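Local coordinates for pyridoxine 4-oxidase (Mesorhizobium loti, PDB 4HA6), which is an FAD-dependent oxidase of the GMC family that oxidises pyridoxine, probably converting its 4-hydroxymethyl group to the aldehyde, at residues A463-K468 with F474-S479. Sequence-based numbering, arbitrary orientation.
Sequences ANLRLK and FVVDAS. With FAD (flavin-adenine dinucleotide), chain B.
The carbonyl oxygen of L465 accepts a hydrogen bond from the backbone N of V475 (2.9 Å) and also receives a CA-H...O contact from F474 CA at 3.2 Å. This hydrogen bond and the backbone bond between L467 and L473 flank R466 and F474 and form a single beta bridge, joining the 463-468 loop to strand 473-475, an outermost strand of the five-stranded parallel sheet of the Rossmann-type FAD domain, whose other neighbour is strand 246-249. L465 directs CB toward 474-479, against V475 O, and its side chain crosses V476 at about a right angle, CD1 meeting V476 CG2 at 3.8 Å. Both side chains also touch F500 of helix 490-506, whose ring meets that of F474. The F474 ring, swung beside its own backbone N (chi1 -53°), lies obliquely against R466, with CE1 3.8 Å from R466 CB, while the carbonyl oxygen of N464 sits at the ring edge. A serine in place of F474 would probably leave R466 CB and CG without their aromatic partner and deprive F500 of one neighbour. The R466 guanidinium stands almost perpendicular to the F474 ring and points away from the strand, where NH2 forms a salt bridge with D462 and NH1 bonds to the L470 and K468 carbonyls. Beyond V476 the chain turns to the cofactor. D477 OD1 closes an Asx turn by accepting from S479 N at 2.8 Å, while its other oxygen, OD2, bonds to G252 N and S256 OG. Within that turn A478 N is directed at the FAD pyrophosphate, donating to O2P over 3.1 Å.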
# COMPACT_ATOMS: atom_id res chain seq x y z
N ALA A 463 -19.21 -7.55 3.81
CA ALA A 463 -18.11 -8.49 3.98
C ALA A 463 -17.79 -9.20 2.68
O ALA A 463 -16.71 -9.78 2.53
CB ALA A 463 -18.43 -9.49 5.07
N ASN A 464 -18.73 -9.18 1.75
CA ASN A 464 -18.55 -9.77 0.43
C ASN A 464 -17.99 -8.76 -0.57
O ASN A 464 -17.79 -9.09 -1.76
CB ASN A 464 -19.88 -10.32 -0.09
CG ASN A 464 -20.37 -11.51 0.72
OD1 ASN A 464 -19.63 -12.45 0.97
ND2 ASN A 464 -21.63 -11.46 1.15
N LEU A 465 -17.75 -7.54 -0.09
CA LEU A 465 -17.17 -6.42 -0.88
C LEU A 465 -18.15 -5.77 -1.86
O LEU A 465 -17.74 -5.06 -2.80
CB LEU A 465 -15.87 -6.84 -1.61
CG LEU A 465 -14.80 -7.53 -0.75
CD1 LEU A 465 -13.54 -7.84 -1.57
CD2 LEU A 465 -14.44 -6.71 0.48
N ARG A 466 -19.45 -6.00 -1.62
CA ARG A 466 -20.50 -5.43 -2.45
C ARG A 466 -20.88 -4.05 -1.90
O ARG A 466 -21.15 -3.91 -0.71
CB ARG A 466 -21.72 -6.36 -2.44
CG ARG A 466 -22.86 -5.93 -3.35
CD ARG A 466 -24.17 -6.68 -3.00
NE ARG A 466 -24.45 -6.57 -1.57
CZ ARG A 466 -25.19 -5.62 -1.00
NH1 ARG A 466 -25.78 -4.68 -1.73
NH2 ARG A 466 -25.35 -5.63 0.32
N LEU A 467 -20.87 -3.03 -2.75
CA LEU A 467 -21.37 -1.72 -2.33
C LEU A 467 -22.78 -1.91 -1.77
O LEU A 467 -23.64 -2.47 -2.46
CB LEU A 467 -21.43 -0.74 -3.50
CG LEU A 467 -21.76 0.67 -3.00
CD1 LEU A 467 -20.49 1.46 -2.96
CD2 LEU A 467 -22.81 1.35 -3.85
N LYS A 468 -23.02 -1.48 -0.54
CA LYS A 468 -24.26 -1.82 0.16
C LYS A 468 -25.53 -1.34 -0.55
O LYS A 468 -26.59 -1.93 -0.40
CB LYS A 468 -24.22 -1.34 1.62
CG LYS A 468 -23.15 -2.04 2.47
CD LYS A 468 -23.45 -1.99 3.98
CE LYS A 468 -22.56 -2.99 4.73
NZ LYS A 468 -22.83 -3.08 6.20
N PHE A 474 -18.99 -4.09 -7.00
CA PHE A 474 -18.07 -4.51 -5.95
C PHE A 474 -16.86 -3.58 -5.90
O PHE A 474 -16.51 -2.95 -6.91
CB PHE A 474 -17.67 -5.98 -6.16
CG PHE A 474 -18.86 -6.90 -6.32
CD1 PHE A 474 -19.38 -7.59 -5.22
CD2 PHE A 474 -19.50 -7.04 -7.55
CE1 PHE A 474 -20.49 -8.43 -5.36
CE2 PHE A 474 -20.60 -7.88 -7.69
CZ PHE A 474 -21.09 -8.57 -6.59
N VAL A 475 -16.25 -3.44 -4.72
CA VAL A 475 -15.03 -2.65 -4.58
C VAL A 475 -13.94 -3.58 -4.04
O VAL A 475 -14.06 -4.11 -2.93
CB VAL A 475 -15.24 -1.44 -3.65
CG1 VAL A 475 -13.98 -0.61 -3.61
CG2 VAL A 475 -16.44 -0.58 -4.13
N VAL A 476 -12.92 -3.83 -4.85
CA VAL A 476 -11.94 -4.84 -4.49
C VAL A 476 -10.53 -4.29 -4.68
O VAL A 476 -9.88 -4.58 -5.70
CB VAL A 476 -12.12 -6.15 -5.31
CG1 VAL A 476 -11.20 -7.23 -4.79
CG2 VAL A 476 -13.55 -6.63 -5.19
N ASP A 477 -10.08 -3.49 -3.70
CA ASP A 477 -8.74 -2.93 -3.67
C ASP A 477 -8.42 -2.39 -2.27
O ASP A 477 -9.14 -2.69 -1.31
CB ASP A 477 -8.57 -1.83 -4.74
CG ASP A 477 -9.59 -0.71 -4.60
OD1 ASP A 477 -9.97 -0.37 -3.45
OD2 ASP A 477 -10.00 -0.16 -5.65
N ALA A 478 -7.38 -1.57 -2.14
CA ALA A 478 -6.95 -1.08 -0.83
C ALA A 478 -7.99 -0.21 -0.16
O ALA A 478 -7.94 -0.01 1.05
CB ALA A 478 -5.62 -0.32 -0.92
N SER A 479 -8.93 0.32 -0.94
CA SER A 479 -9.95 1.21 -0.36
C SER A 479 -10.87 0.49 0.65
O SER A 479 -11.41 1.12 1.57
CB SER A 479 -10.78 1.84 -1.48
OG SER A 479 -11.59 0.86 -2.10
PA FAD B . -3.23 0.32 -7.61
O1A FAD B . -2.22 -0.82 -7.69
O2A FAD B . -2.72 1.72 -7.38
O5B FAD B . -4.10 0.28 -8.97
C5B FAD B . -4.99 1.31 -9.40
C4B FAD B . -5.03 1.19 -10.91
O4B FAD B . -6.27 1.67 -11.45
C3B FAD B . -3.93 2.02 -11.56
O3B FAD B . -3.32 1.19 -12.56
C2B FAD B . -4.65 3.21 -12.18
O2B FAD B . -3.97 3.69 -13.36
C1B FAD B . -6.03 2.63 -12.49
N9A FAD B . -7.15 3.62 -12.46
C8A FAD B . -7.36 4.57 -11.53
N7A FAD B . -8.50 5.26 -11.81
C5A FAD B . -9.05 4.74 -12.94
C6A FAD B . -10.25 5.01 -13.77
N6A FAD B . -11.14 6.00 -13.44
N1A FAD B . -10.44 4.22 -14.87
C2A FAD B . -9.58 3.23 -15.20
N3A FAD B . -8.47 2.95 -14.47
C4A FAD B . -8.15 3.66 -13.35
N1 FAD B . 3.35 -1.92 -0.81
C2 FAD B . 4.03 -2.95 -0.27
O2 FAD B . 3.38 -3.86 0.29
N3 FAD B . 5.37 -3.01 -0.28
C4 FAD B . 6.14 -2.07 -0.85
O4 FAD B . 7.39 -2.14 -0.84
C4X FAD B . 5.46 -0.90 -1.47
N5 FAD B . 6.15 0.10 -2.05
C5X FAD B . 5.51 1.14 -2.63
C6 FAD B . 6.23 2.17 -3.24
C7 FAD B . 5.57 3.24 -3.84
C7M FAD B . 6.36 4.34 -4.49
C8 FAD B . 4.08 3.29 -3.83
C8M FAD B . 3.37 4.45 -4.48
C9 FAD B . 3.35 2.26 -3.23
C9A FAD B . 4.02 1.20 -2.63
N10 FAD B . 3.29 0.17 -2.01
C10 FAD B . 3.99 -0.90 -1.42
C1' FAD B . 1.82 0.21 -1.98
C2' FAD B . 1.18 -0.76 -2.96
O2' FAD B . 1.83 -0.68 -4.24
C3' FAD B . -0.29 -0.36 -3.08
O3' FAD B . -0.85 -0.29 -1.76
C4' FAD B . -1.07 -1.36 -3.92
O4' FAD B . -0.44 -1.45 -5.21
C5' FAD B . -2.54 -0.95 -4.06
O5' FAD B . -3.09 -1.64 -5.18
P FAD B . -4.58 -1.31 -5.66
O1P FAD B . -5.10 -2.40 -6.58
O2P FAD B . -5.42 -0.89 -4.47
O3P FAD B . -4.36 0.04 -6.50